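Local structure of galactose mutarotase related enzyme (Lactobacillus casei, 3Q1N) at residues Pro51-Ser56 with Pro137-Phe142; Tyr61-Lys66 with Phe105-Thr110; Pro169-Gly174 with Val185-Gly190; Glu214-Thr219 with Asp232-Pro237. The protein probably binds a sugar and may act as an isomerase of the aldose 1-epimerase (galactose mutarotase) type. All blocks are in the same frame, centred on the assembly; numbering follows the deposited sequence. Where two conformers were deposited one is given.

Contact 1. Residues Pro51-Ser56 with Pro137-Phe142; sequences PSIGKS and PFALGF. With NO3 (nitrate ion), chain C.
This is a buried backbone contact in which Pro-51 and Ile-53, in the loop after strand 48-49, meet Phe-138 to Gly-141 of strand 136-147, at the point where that strand is interrupted. Ala-139 N donates to Pro-51 O at 2.9 Å. Next to this bond, Pro-51 CA lies 3.4 Å from Ala-139 O in a CA-H...O contact. Pro-51 follows a cis peptide bond, and its CB meets Phe-138 CB at 4.1 Å.

Ile-53 makes the second half of the contact. Its CG1 sits beside the backbone N (chi1 -69°), and the extended branch carries CD1 across to the strand. Ile-53 CD1 lies 4.0 Å from Ala-139 CB. It also approaches Leu-140 O. Gly-141 leaves room for this methyl, since a CB in its place would come too close. The other branch, CG2, faces a nitrate ion, probably from the crystallisation liquor. Gly-54 N donates to nitrate O1 at 2.8 Å, and His-73 ND1 holds the same ion.

Phe-138 turns its ring away, onto strands 121-130 and 284-293. The arrangement, a connecting loop that crosses the break in a long antiparallel strand, belongs to the beta-sandwich of the galactose mutarotase fold.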
loop_
_atom_site.group_PDB
_atom_site.type_symbol
_atom_site.label_atom_id
_atom_site.label_comp_id
_atom_site.label_asym_id
_atom_site.label_seq_id
_atom_site.Cartn_x
_atom_site.Cartn_y
_atom_site.Cartn_z
ATOM N N PRO A 51 -0.494 -11.876 -2.198
ATOM C CA PRO A 51 -0.045 -12.170 -0.841
ATOM C C PRO A 51 1.421 -11.801 -0.564
ATOM O O PRO A 51 1.985 -12.243 0.436
ATOM C CB PRO A 51 -0.276 -13.680 -0.728
ATOM C CG PRO A 51 0.015 -14.172 -2.085
ATOM C CD PRO A 51 -0.449 -13.081 -3.047
ATOM N N SER A 52 2.040 -11.044 -1.463
ATOM C CA SER A 52 3.409 -10.557 -1.286
ATOM C C SER A 52 3.431 -9.037 -1.552
ATOM O O SER A 52 2.664 -8.548 -2.382
ATOM C CB SER A 52 4.303 -11.279 -2.285
ATOM O OG SER A 52 5.667 -11.056 -2.058
ATOM N N ILE A 53 4.307 -8.337 -0.868
ATOM C CA ILE A 53 4.610 -6.935 -1.099
ATOM C C ILE A 53 5.975 -6.860 -1.744
ATOM O O ILE A 53 6.932 -7.480 -1.296
ATOM C CB ILE A 53 4.571 -6.185 0.252
ATOM C CG1 ILE A 53 3.134 -6.103 0.778
ATOM C CG2 ILE A 53 5.200 -4.759 0.115
ATOM C CD1 ILE A 53 3.102 -5.671 2.302
ATOM N N GLY A 54 6.096 -6.101 -2.826
ATOM C CA GLY A 54 7.401 -5.957 -3.434
ATOM C C GLY A 54 7.874 -7.183 -4.174
ATOM O O GLY A 54 7.078 -8.014 -4.605
ATOM N N LYS A 55 9.188 -7.295 -4.303
ATOM C CA LYS A 55 9.793 -8.360 -5.089
ATOM C C LYS A 55 10.137 -9.559 -4.194
ATOM O O LYS A 55 10.382 -9.401 -3.024
ATOM C CB LYS A 55 11.074 -7.886 -5.811
ATOM C CG LYS A 55 10.865 -7.109 -7.124
ATOM C CD LYS A 55 12.227 -6.844 -7.791
ATOM C CE LYS A 55 12.126 -6.115 -9.102
ATOM N NZ LYS A 55 13.494 -5.666 -9.621
ATOM N N SER A 56 10.143 -10.731 -4.805
ATOM C CA SER A 56 10.540 -11.994 -4.224
ATOM C C SER A 56 11.923 -12.400 -4.764
ATOM O O SER A 56 12.208 -12.196 -5.955
ATOM C CB SER A 56 9.518 -13.110 -4.545
ATOM O OG SER A 56 8.328 -12.933 -3.827
ATOM N N PRO A 137 0.503 -18.405 5.004
ATOM C CA PRO A 137 1.295 -17.213 5.310
ATOM C C PRO A 137 1.032 -16.169 4.220
ATOM O O PRO A 137 0.929 -16.506 3.059
ATOM C CB PRO A 137 2.713 -17.731 5.295
ATOM C CG PRO A 137 2.657 -18.867 4.204
ATOM C CD PRO A 137 1.239 -19.379 4.162
ATOM N N PHE A 138 0.932 -14.899 4.621
ATOM C CA PHE A 138 0.689 -13.845 3.622
ATOM C C PHE A 138 1.171 -12.499 4.113
ATOM O O PHE A 138 1.423 -12.294 5.309
ATOM C CB PHE A 138 -0.823 -13.729 3.309
ATOM C CG PHE A 138 -1.600 -13.069 4.407
ATOM C CD1 PHE A 138 -2.027 -13.794 5.522
ATOM C CD2 PHE A 138 -1.816 -11.725 4.390
ATOM C CE1 PHE A 138 -2.606 -13.172 6.584
ATOM C CE2 PHE A 138 -2.432 -11.063 5.447
ATOM C CZ PHE A 138 -2.858 -11.815 6.573
ATOM N N ALA A 139 1.332 -11.603 3.139
ATOM C CA ALA A 139 1.456 -10.170 3.379
ATOM C C ALA A 139 0.341 -9.437 2.655
ATOM O O ALA A 139 -0.177 -9.908 1.647
ATOM C CB ALA A 139 2.857 -9.619 2.905
ATOM N N LEU A 140 -0.040 -8.274 3.174
ATOM C CA LEU A 140 -1.079 -7.449 2.528
ATOM C C LEU A 140 -0.653 -5.997 2.603
ATOM O O LEU A 140 -0.302 -5.501 3.676
ATOM C CB LEU A 140 -2.441 -7.627 3.227
ATOM C CG LEU A 140 -3.617 -6.856 2.579
ATOM C CD1 LEU A 140 -3.695 -5.407 2.976
ATOM C CD2 LEU A 140 -3.553 -6.954 1.087
ATOM N N GLY A 141 -0.665 -5.314 1.468
ATOM C CA GLY A 141 -0.380 -3.874 1.451
ATOM C C GLY A 141 -1.300 -3.134 0.488
ATOM O O GLY A 141 -2.014 -3.747 -0.329
ATOM N N PHE A 142 -1.301 -1.816 0.613
ATOM C CA PHE A 142 -2.088 -0.911 -0.241
ATOM C C PHE A 142 -1.084 0.179 -0.715
ATOM O O PHE A 142 -0.309 0.700 0.101
ATOM C CB PHE A 142 -3.227 -0.359 0.619
ATOM C CG PHE A 142 -4.069 0.738 -0.023
ATOM C CD1 PHE A 142 -4.531 0.678 -1.325
ATOM C CD2 PHE A 142 -4.434 1.799 0.744
ATOM C CE1 PHE A 142 -5.304 1.682 -1.841
ATOM C CE2 PHE A 142 -5.210 2.796 0.255
ATOM C CZ PHE A 142 -5.650 2.751 -1.034
HETATM N N NO3 C . 5.162 -3.042 -3.984
HETATM O O1 NO3 C . 4.635 -4.279 -4.315
HETATM O O2 NO3 C . 5.643 -2.731 -2.735
HETATM O O3 NO3 C . 5.279 -2.083 -4.955
#

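Contact 2. Residues Tyr61-Lys66 with Phe105-Thr110; sequences YRLGAK and FPFEYT
Tyr-61 and Leu-63 reach from the strand 60-63 to the turn at Phe-105, Pro-106 and Phe-107, and the contact has no hydrogen bond across it. Leu-63 can be followed outward. Its CB points to the other segment, and CG lies beside the backbone N, opposite the carbonyl carbon (chi1 -63°). From CG the branches part. Leu-63 CD1 meets the CD corner of the Pro-106 ring at 3.6 Å, the two side chains reaching toward each other. Leu-63 CD1 also lies 3.7 Å from Phe-107 CE2 and almost as near to CZ of that ring. CD2 turns to Pro-137 of the strand 136-147.

Tyr-61 crosses Phe-105 at about a right angle. Tyr-61 OH lies 3.4 Å from Phe-105 CA and 3.5 Å from Phe-105 CD1, in the plane of that ring and at its edge. The hydroxyl has its hydrogen bond with Lys-104 O, just before the segment. Phe-107 CD2 sits 3.4 Å above the plane of the Phe-105 ring, over its centre. The edge of one ring therefore meets the face of the other. Pro-106 is the centre of an inverse gamma turn, consistent with the meeting of the two phenylalanines that flank it in the chain.

Trp-270 stacks on the Tyr-61 ring. The hairpin of strands 60-63 and 66-69 thus packs on the link between helix 99-104 and strand 109-118, with Met-136 of strand 136-147 touching both phenylalanine rings.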
loop_
_atom_site.group_PDB
_atom_site.type_symbol
_atom_site.label_atom_id
_atom_site.label_comp_id
_atom_site.label_asym_id
_atom_site.label_seq_id
_atom_site.Cartn_x
_atom_site.Cartn_y
_atom_site.Cartn_z
ATOM N N TYR A 61 9.812 -18.371 -3.870
ATOM C CA TYR A 61 9.851 -18.490 -2.435
ATOM C C TYR A 61 9.638 -19.919 -2.014
ATOM O O TYR A 61 9.409 -20.795 -2.844
ATOM C CB TYR A 61 8.789 -17.608 -1.813
ATOM C CG TYR A 61 7.364 -18.095 -1.993
ATOM C CD1 TYR A 61 6.725 -17.971 -3.206
ATOM C CD2 TYR A 61 6.649 -18.672 -0.955
ATOM C CE1 TYR A 61 5.403 -18.411 -3.408
ATOM C CE2 TYR A 61 5.318 -19.108 -1.139
ATOM C CZ TYR A 61 4.710 -18.985 -2.360
ATOM O OH TYR A 61 3.412 -19.426 -2.580
ATOM N N ARG A 62 9.723 -20.162 -0.721
ATOM C CA ARG A 62 9.503 -21.497 -0.180
ATOM C C ARG A 62 8.297 -21.571 0.752
ATOM O O ARG A 62 7.959 -20.593 1.456
ATOM C CB ARG A 62 10.723 -21.973 0.602
ATOM C CG ARG A 62 11.877 -22.406 -0.286
ATOM C CD ARG A 62 13.161 -22.433 0.497
ATOM N NE ARG A 62 13.202 -23.552 1.441
ATOM C CZ ARG A 62 13.728 -23.518 2.677
ATOM N NH1 ARG A 62 14.238 -22.394 3.189
ATOM N NH2 ARG A 62 13.739 -24.627 3.424
ATOM N N LEU A 63 7.685 -22.762 0.766
ATOM C CA LEU A 63 6.776 -23.174 1.846
ATOM C C LEU A 63 7.390 -24.423 2.431
ATOM O O LEU A 63 7.267 -25.511 1.859
ATOM C CB LEU A 63 5.342 -23.401 1.355
ATOM C CG LEU A 63 4.668 -22.169 0.795
ATOM C CD1 LEU A 63 3.419 -22.513 -0.039
ATOM C CD2 LEU A 63 4.347 -21.171 1.957
ATOM N N GLY A 64 8.102 -24.253 3.532
ATOM C CA GLY A 64 8.901 -25.319 4.093
ATOM C C GLY A 64 9.952 -25.684 3.071
ATOM O O GLY A 64 10.733 -24.825 2.647
ATOM N N ALA A 65 9.938 -26.926 2.607
ATOM C CA ALA A 65 10.999 -27.384 1.694
ATOM C C ALA A 65 10.624 -27.253 0.210
ATOM O O ALA A 65 11.507 -27.450 -0.643
ATOM C CB ALA A 65 11.431 -28.835 2.030
ATOM N N LYS A 66 9.377 -26.862 -0.086
ATOM C CA LYS A 66 8.880 -26.768 -1.459
ATOM C C LYS A 66 9.032 -25.346 -2.020
ATOM O O LYS A 66 8.828 -24.365 -1.303
ATOM C CB LYS A 66 7.410 -27.189 -1.511
ATOM C CG LYS A 66 7.166 -28.665 -1.161
ATOM C CD LYS A 66 5.668 -28.952 -1.077
ATOM C CE LYS A 66 5.279 -30.246 -1.764
ATOM N NZ LYS A 66 5.602 -31.451 -0.973
ATOM N N PHE A 105 0.669 -20.137 -5.294
ATOM C CA PHE A 105 0.293 -19.952 -3.913
ATOM C C PHE A 105 -0.818 -20.985 -3.644
ATOM O O PHE A 105 -1.982 -20.780 -4.007
ATOM C CB PHE A 105 -0.178 -18.513 -3.752
ATOM C CG PHE A 105 -0.510 -18.083 -2.343
ATOM C CD1 PHE A 105 0.482 -17.971 -1.342
ATOM C CD2 PHE A 105 -1.844 -17.805 -1.974
ATOM C CE1 PHE A 105 0.160 -17.485 -0.032
ATOM C CE2 PHE A 105 -2.148 -17.335 -0.685
ATOM C CZ PHE A 105 -1.187 -17.196 0.266
ATOM N N PRO A 106 -0.444 -22.139 -3.091
ATOM C CA PRO A 106 -1.365 -23.305 -3.115
ATOM C C PRO A 106 -2.393 -23.287 -1.984
ATOM O O PRO A 106 -2.491 -24.223 -1.165
ATOM C CB PRO A 106 -0.390 -24.482 -3.009
ATOM C CG PRO A 106 0.744 -23.946 -2.194
ATOM C CD PRO A 106 0.902 -22.509 -2.617
ATOM N N PHE A 107 -3.113 -22.164 -1.904
ATOM C CA PHE A 107 -4.067 -21.926 -0.846
ATOM C C PHE A 107 -5.364 -21.415 -1.414
ATOM O O PHE A 107 -5.408 -20.504 -2.255
ATOM C CB PHE A 107 -3.532 -20.872 0.180
ATOM C CG PHE A 107 -2.259 -21.267 0.835
ATOM C CD1 PHE A 107 -2.263 -22.117 1.921
ATOM C CD2 PHE A 107 -1.025 -20.810 0.367
ATOM C CE1 PHE A 107 -1.081 -22.526 2.504
ATOM C CE2 PHE A 107 0.138 -21.212 0.958
ATOM C CZ PHE A 107 0.098 -22.076 2.045
ATOM N N GLU A 108 -6.456 -21.984 -0.908
ATOM C CA GLU A 108 -7.749 -21.341 -0.998
ATOM C C GLU A 108 -7.842 -20.164 -0.031
ATOM O O GLU A 108 -7.439 -20.241 1.140
ATOM C CB GLU A 108 -8.893 -22.355 -0.783
ATOM C CG GLU A 108 -8.815 -23.515 -1.751
ATOM C CD GLU A 108 -10.084 -24.314 -1.836
ATOM O OE1 GLU A 108 -10.932 -24.214 -0.945
ATOM O OE2 GLU A 108 -10.207 -25.095 -2.826
ATOM N N TYR A 109 -8.317 -19.033 -0.558
ATOM C CA TYR A 109 -8.414 -17.816 0.231
ATOM C C TYR A 109 -9.597 -16.987 -0.146
ATOM O O TYR A 109 -10.134 -17.108 -1.269
ATOM C CB TYR A 109 -7.114 -16.971 0.119
ATOM C CG TYR A 109 -6.902 -16.304 -1.250
ATOM C CD1 TYR A 109 -7.535 -15.080 -1.569
ATOM C CD2 TYR A 109 -6.121 -16.919 -2.243
ATOM C CE1 TYR A 109 -7.340 -14.503 -2.795
ATOM C CE2 TYR A 109 -5.946 -16.349 -3.481
ATOM C CZ TYR A 109 -6.544 -15.142 -3.765
ATOM O OH TYR A 109 -6.382 -14.549 -5.023
ATOM N N THR A 110 -9.947 -16.089 0.766
ATOM C CA THR A 110 -10.851 -14.990 0.437
ATOM C C THR A 110 -10.160 -13.690 0.816
ATOM O O THR A 110 -9.581 -13.586 1.882
ATOM C CB THR A 110 -12.186 -15.070 1.153
ATOM O OG1 THR A 110 -12.835 -16.309 0.864
ATOM C CG2 THR A 110 -13.120 -13.918 0.704
#

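Contact 3. Residues Pro169-Gly174 with Val185-Gly190; sequences PLQRFG and VEDIPG. With EDO (1,2-ethanediol), chain Q.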
loop_
_atom_site.group_PDB
_atom_site.type_symbol
_atom_site.label_atom_id
_atom_site.label_comp_id
_atom_site.label_asym_id
_atom_site.label_seq_id
_atom_site.Cartn_x
_atom_site.Cartn_y
_atom_site.Cartn_z
ATOM N N PRO A 169 13.236 7.593 17.566
ATOM C CA PRO A 169 13.491 8.255 16.307
ATOM C C PRO A 169 12.974 7.464 15.116
ATOM O O PRO A 169 12.920 6.246 15.180
ATOM C CB PRO A 169 15.000 8.345 16.263
ATOM C CG PRO A 169 15.404 8.448 17.720
ATOM C CD PRO A 169 14.441 7.538 18.418
ATOM N N LEU A 170 12.593 8.178 14.058
ATOM C CA LEU A 170 12.114 7.543 12.828
ATOM C C LEU A 170 13.202 6.655 12.241
ATOM O O LEU A 170 14.341 7.103 12.137
ATOM C CB LEU A 170 11.783 8.607 11.779
ATOM C CG LEU A 170 10.363 9.156 11.708
ATOM C CD1 LEU A 170 10.336 10.366 10.714
ATOM C CD2 LEU A 170 9.346 8.077 11.340
ATOM N N GLN A 171 12.834 5.422 11.861
ATOM C CA GLN A 171 13.774 4.479 11.261
ATOM C C GLN A 171 13.164 3.886 9.992
ATOM O O GLN A 171 11.922 3.815 9.858
ATOM C CB GLN A 171 14.144 3.371 12.274
ATOM C CG GLN A 171 14.908 3.871 13.532
ATOM C CD GLN A 171 16.368 4.195 13.257
ATOM O OE1 GLN A 171 17.204 3.290 13.129
ATOM N NE2 GLN A 171 16.691 5.490 13.173
ATOM N N ARG A 172 14.038 3.505 9.051
ATOM C CA ARG A 172 13.615 2.799 7.852
ATOM C C ARG A 172 14.339 1.470 7.724
ATOM O O ARG A 172 15.456 1.292 8.254
ATOM C CB ARG A 172 13.908 3.609 6.596
ATOM C CG ARG A 172 15.364 3.691 6.285
ATOM C CD ARG A 172 15.664 4.599 5.185
ATOM N NE ARG A 172 15.251 4.075 3.888
ATOM C CZ ARG A 172 15.676 4.586 2.733
ATOM N NH1 ARG A 172 16.549 5.595 2.733
ATOM N NH2 ARG A 172 15.257 4.084 1.576
ATOM N N PHE A 173 13.708 0.545 7.032
ATOM C CA PHE A 173 14.367 -0.693 6.652
ATOM C C PHE A 173 15.427 -0.409 5.596
ATOM O O PHE A 173 15.160 0.231 4.591
ATOM C CB PHE A 173 13.380 -1.716 6.129
ATOM C CG PHE A 173 12.536 -2.302 7.184
ATOM C CD1 PHE A 173 13.028 -3.376 7.939
ATOM C CD2 PHE A 173 11.320 -1.781 7.511
ATOM C CE1 PHE A 173 12.276 -3.950 8.942
ATOM C CE2 PHE A 173 10.580 -2.319 8.545
ATOM C CZ PHE A 173 11.057 -3.412 9.250
ATOM N N GLY A 174 16.640 -0.853 5.828
ATOM C CA GLY A 174 17.664 -0.700 4.821
ATOM C C GLY A 174 17.331 -1.425 3.517
ATOM O O GLY A 174 16.778 -2.513 3.522
ATOM N N VAL A 185 17.808 -1.953 9.931
ATOM C CA VAL A 185 16.904 -0.875 10.227
ATOM C C VAL A 185 17.842 0.257 10.636
ATOM O O VAL A 185 18.806 0.026 11.390
ATOM C CB VAL A 185 15.921 -1.257 11.333
ATOM C CG1 VAL A 185 15.121 -0.023 11.760
ATOM C CG2 VAL A 185 14.958 -2.361 10.843
ATOM N N GLU A 186 17.606 1.454 10.093
ATOM C CA GLU A 186 18.584 2.545 10.128
ATOM C C GLU A 186 17.917 3.920 10.175
ATOM O O GLU A 186 16.719 4.065 9.954
ATOM C CB GLU A 186 19.509 2.487 8.895
ATOM C CG GLU A 186 18.753 2.536 7.554
ATOM C CD GLU A 186 19.622 2.309 6.300
ATOM O OE1 GLU A 186 20.534 1.467 6.351
ATOM O OE2 GLU A 186 19.309 2.920 5.231
ATOM N N ASP A 187 18.748 4.936 10.395
ATOM C CA ASP A 187 18.279 6.330 10.388
ATOM C C ASP A 187 17.908 6.771 8.997
ATOM O O ASP A 187 18.376 6.184 7.990
ATOM C CB ASP A 187 19.384 7.257 10.875
ATOM C CG ASP A 187 19.770 7.030 12.333
ATOM O OD1 ASP A 187 19.011 6.437 13.118
ATOM O OD2 ASP A 187 20.860 7.525 12.694
ATOM N N ILE A 188 17.048 7.803 8.924
ATOM C CA ILE A 188 16.525 8.295 7.640
ATOM C C ILE A 188 17.119 9.657 7.276
ATOM O O ILE A 188 17.074 10.563 8.113
ATOM C CB ILE A 188 15.014 8.469 7.694
ATOM C CG1 ILE A 188 14.356 7.165 8.146
ATOM C CG2 ILE A 188 14.510 8.891 6.308
ATOM C CD1 ILE A 188 12.814 7.126 8.036
ATOM N N PRO A 189 17.680 9.801 6.047
ATOM C CA PRO A 189 18.242 11.104 5.660
ATOM C C PRO A 189 17.213 12.219 5.828
ATOM O O PRO A 189 16.126 12.165 5.235
ATOM C CB PRO A 189 18.628 10.909 4.187
ATOM C CG PRO A 189 18.924 9.401 4.054
ATOM C CD PRO A 189 18.020 8.723 5.071
ATOM N N GLY A 190 17.537 13.167 6.714
ATOM C CA GLY A 190 16.760 14.378 6.875
ATOM C C GLY A 190 15.644 14.370 7.914
ATOM O O GLY A 190 14.987 15.372 8.068
HETATM C C1 EDO Q . 19.545 12.128 9.372
HETATM O O1 EDO Q . 18.673 13.270 9.347
HETATM C C2 EDO Q . 19.181 11.211 10.532
HETATM O O2 EDO Q . 17.967 10.515 10.232
HETATM O O HOH W 1 16.067 9.029 11.358
#
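Arg-172 and Glu-186 form a hydrogen-bonded antiparallel pair. Arg-172 N donates to Glu-186 O at 2.9 Å, and Glu-186 N donates to Arg-172 O at 2.8 Å. Their side chains lie side by side, with Arg-172 CG 3.8 Å from Glu-186 CG. The Glu-186 carboxylate stands at 90° to the guanidinium plane and well out of it, so its charge is near but takes no N-H. Asp-184 lies close by with the same charge. With an alanine here, CG and the carboxylate go, and Arg-172 would probably be left with a gap beside its own CG and no opposite charge from this side chain.

The next pair, Phe-173 with Val-185, is non-hydrogen-bonded. Val-185 CG2 touches Phe-173 CD1 at 3.6 Å, and CG1 packs on Gln-171 CB. Gln-171, one of two conformers, bends at chi2 (-76°), which lays its amide against the backbone of Glu-186 and Asp-187. Gln-171 NE2 approaches Asp-187 OD1, but at 2.5 Å this bond is suspiciously short and its detail doubtful. A water joins Leu-170 O to Ile-188 N.

Further out, Leu-207 O takes a hydrogen bond from Arg-172 NH2. Asn-212 OD1 accepts from Gln-171 N, and the Phe-173 ring meets Tyr-238 edge-to-face. Ile-188 reaches Leu-196 and Leu-202. The pairing is that of a small two-stranded antiparallel sheet, 171-175 with 184-187, set beside strand 208-210.

Contact 4. Residues Glu214-Thr219 with Asp232-Pro237; sequences EIAKAT and DISDFP. With EDO (1,2-ethanediol), chain S; NO3 (nitrate ion), chain F; EDO (1,2-ethanediol), chain R.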
loop_
_atom_site.group_PDB
_atom_site.type_symbol
_atom_site.label_atom_id
_atom_site.label_comp_id
_atom_site.label_asym_id
_atom_site.label_seq_id
_atom_site.Cartn_x
_atom_site.Cartn_y
_atom_site.Cartn_z
ATOM N N GLU A 214 4.306 1.928 15.906
ATOM C CA GLU A 214 3.399 2.616 16.785
ATOM C C GLU A 214 2.628 3.776 16.133
ATOM O O GLU A 214 1.698 4.327 16.752
ATOM C CB GLU A 214 4.159 3.174 17.976
ATOM C CG GLU A 214 5.139 4.346 17.671
ATOM C CD GLU A 214 6.578 3.894 17.395
ATOM O OE1 GLU A 214 6.797 2.756 16.866
ATOM O OE2 GLU A 214 7.497 4.704 17.675
ATOM N N ILE A 215 3.045 4.185 14.936
ATOM C CA ILE A 215 2.380 5.309 14.254
ATOM C C ILE A 215 0.903 5.048 14.010
ATOM O O ILE A 215 0.505 3.980 13.535
ATOM C CB ILE A 215 3.081 5.658 12.902
ATOM C CG1 ILE A 215 4.512 6.129 13.188
ATOM C CG2 ILE A 215 2.258 6.753 12.118
ATOM C CD1 ILE A 215 5.423 6.199 11.911
ATOM N N ALA A 216 0.091 6.029 14.368
ATOM C CA ALA A 216 -1.346 5.940 14.198
ATOM C C ALA A 216 -1.825 6.798 13.043
ATOM O O ALA A 216 -2.757 6.412 12.352
ATOM C CB ALA A 216 -2.032 6.392 15.486
ATOM N N LYS A 217 -1.188 7.954 12.859
ATOM C CA LYS A 217 -1.557 8.875 11.793
ATOM C C LYS A 217 -0.333 9.395 11.091
ATOM O O LYS A 217 0.690 9.652 11.724
ATOM C CB LYS A 217 -2.387 10.035 12.326
ATOM C CG LYS A 217 -3.699 9.568 12.957
ATOM C CD LYS A 217 -4.715 10.705 12.895
ATOM C CE LYS A 217 -5.977 10.365 13.629
ATOM N NZ LYS A 217 -6.982 11.434 13.448
ATOM N N ALA A 218 -0.434 9.493 9.773
ATOM C CA ALA A 218 0.658 10.001 8.941
ATOM C C ALA A 218 0.039 10.973 7.917
ATOM O O ALA A 218 -0.858 10.597 7.140
ATOM C CB ALA A 218 1.377 8.860 8.244
ATOM N N THR A 219 0.481 12.229 7.983
ATOM C CA THR A 219 -0.032 13.315 7.147
ATOM C C THR A 219 0.964 13.709 6.070
ATOM O O THR A 219 2.111 13.999 6.388
ATOM C CB THR A 219 -0.409 14.548 8.001
ATOM O OG1 THR A 219 -1.487 14.190 8.873
ATOM C CG2 THR A 219 -0.815 15.719 7.155
ATOM N N ASP A 232 -4.833 7.021 8.499
ATOM C CA ASP A 232 -5.044 6.432 9.814
ATOM C C ASP A 232 -4.683 4.953 9.660
ATOM O O ASP A 232 -5.380 4.215 9.001
ATOM C CB ASP A 232 -6.506 6.594 10.260
ATOM C CG ASP A 232 -6.933 8.078 10.364
ATOM O OD1 ASP A 232 -6.091 8.986 10.222
ATOM O OD2 ASP A 232 -8.125 8.328 10.545
ATOM N N ILE A 233 -3.566 4.546 10.239
ATOM C CA ILE A 233 -2.939 3.236 9.886
ATOM C C ILE A 233 -2.388 2.477 11.103
ATOM O O ILE A 233 -1.424 1.726 10.997
ATOM C CB ILE A 233 -1.861 3.451 8.767
ATOM C CG1 ILE A 233 -1.028 4.688 9.040
ATOM C CG2 ILE A 233 -2.548 3.608 7.418
ATOM C CD1 ILE A 233 -0.175 4.616 10.228
ATOM N N SER A 234 -3.035 2.587 12.259
ATOM C CA SER A 234 -2.562 1.868 13.461
ATOM C C SER A 234 -2.456 0.370 13.198
ATOM O O SER A 234 -1.578 -0.300 13.745
ATOM C CB SER A 234 -3.485 2.090 14.664
ATOM O OG SER A 234 -3.462 3.433 15.128
ATOM N N ASP A 235 -3.377 -0.169 12.397
ATOM C CA ASP A 235 -3.401 -1.606 12.111
ATOM C C ASP A 235 -2.246 -2.107 11.242
ATOM O O ASP A 235 -2.006 -3.325 11.169
ATOM C CB ASP A 235 -4.710 -2.004 11.395
ATOM C CG ASP A 235 -5.941 -1.976 12.289
ATOM O OD1 ASP A 235 -5.839 -1.717 13.508
ATOM O OD2 ASP A 235 -7.063 -2.176 11.764
ATOM N N PHE A 236 -1.584 -1.212 10.514
ATOM C CA PHE A 236 -0.551 -1.579 9.546
ATOM C C PHE A 236 0.807 -1.309 10.195
ATOM O O PHE A 236 1.081 -0.176 10.567
ATOM C CB PHE A 236 -0.723 -0.783 8.242
ATOM C CG PHE A 236 -1.856 -1.263 7.382
ATOM C CD1 PHE A 236 -3.167 -0.890 7.642
ATOM C CD2 PHE A 236 -1.625 -2.144 6.356
ATOM C CE1 PHE A 236 -4.200 -1.367 6.869
ATOM C CE2 PHE A 236 -2.626 -2.622 5.584
ATOM C CZ PHE A 236 -3.967 -2.251 5.865
ATOM N N PRO A 237 1.645 -2.337 10.362
ATOM C CA PRO A 237 2.903 -2.133 11.081
ATOM C C PRO A 237 3.885 -1.243 10.366
ATOM O O PRO A 237 4.677 -0.566 11.017
ATOM C CB PRO A 237 3.458 -3.549 11.272
ATOM C CG PRO A 237 2.785 -4.376 10.241
ATOM C CD PRO A 237 1.400 -3.752 10.035
HETATM C C1 EDO S . -5.206 4.942 13.404
HETATM O O1 EDO S . -5.431 6.380 13.459
HETATM C C2 EDO S . -6.125 4.229 12.404
HETATM O O2 EDO S . -6.535 2.889 12.645
HETATM N N NO3 F . -0.067 13.841 11.951
HETATM O O1 NO3 F . -1.082 13.134 11.331
HETATM O O2 NO3 F . 0.797 13.200 12.838
HETATM O O3 NO3 F . 0.093 15.208 11.706
HETATM C C1 EDO R . -10.725 -4.647 12.478
HETATM O O1 EDO R . -11.091 -4.081 11.210
HETATM C C2 EDO R . -9.333 -4.153 12.872
HETATM O O2 EDO R . -9.304 -2.715 12.880
HETATM O O HOH W 2 -1.162 3.044 16.801
HETATM O O HOH W 3 1.294 1.775 12.258
#
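Ala-216 O accepts from Ile-233 N at 2.9 Å, where strands 217-221 and 229-232 end their antiparallel pairing. Ala-216 and Lys-217 both face Glu-164 in a classic beta bulge, and Ile-233 opens a type I turn to Phe-236. Both strands belong to the large antiparallel sheet.

Lys-217 and Asp-232 are a non-hydrogen-bonded pair, and their side chains run side by side. Asp-232 OD1 rests against Lys-217 CD at 3.5 Å. Lys-217 NZ stays 4.1 Å from Asp-232 OD1, too far for a salt bridge. NZ has its salt bridge with Glu-292. Without the carboxylate of Asp-232, as with an alanine at this point, the Lys-217 chain is likely to be freer to turn, though its salt bridge to Glu-292 could remain.

A water links Glu-214 O to Ser-234 OG. In Ile-233, chi1 42° places CG1 between the backbone N and the carbonyl carbon, and chi2 66° turns CD1 onto Ile-215. There Ile-233 CD1 meets Ile-215 CG2 at 3.7 Å and Ile-215 O at 3.4 Å.

In the fold
Contact 2 is nested along the chain inside the loop closed by contact 1, and the two touch. Pro-137 CD meets Phe-107 CZ at 3.6 Å, and Pro-51 CB meets Phe-105 CZ at 3.8 Å. Contact 1 also reaches contact 4, with Leu-140 CD1 4.0 Å from Phe-236 CE2. Contacts 3 and 4 do not touch, though their nearest atoms are about 4 Å apart. Contacts 2 and 3 lie farthest apart, with centres about 32 Å from each other. Contacts 2 and 4 reach the same large sheet. A nitrate lies beside contact 1, and an ethanediol lies about 6 Å from the Ile-53 side chain. Both are probably from the crystallisation liquor, but may point to a pocket.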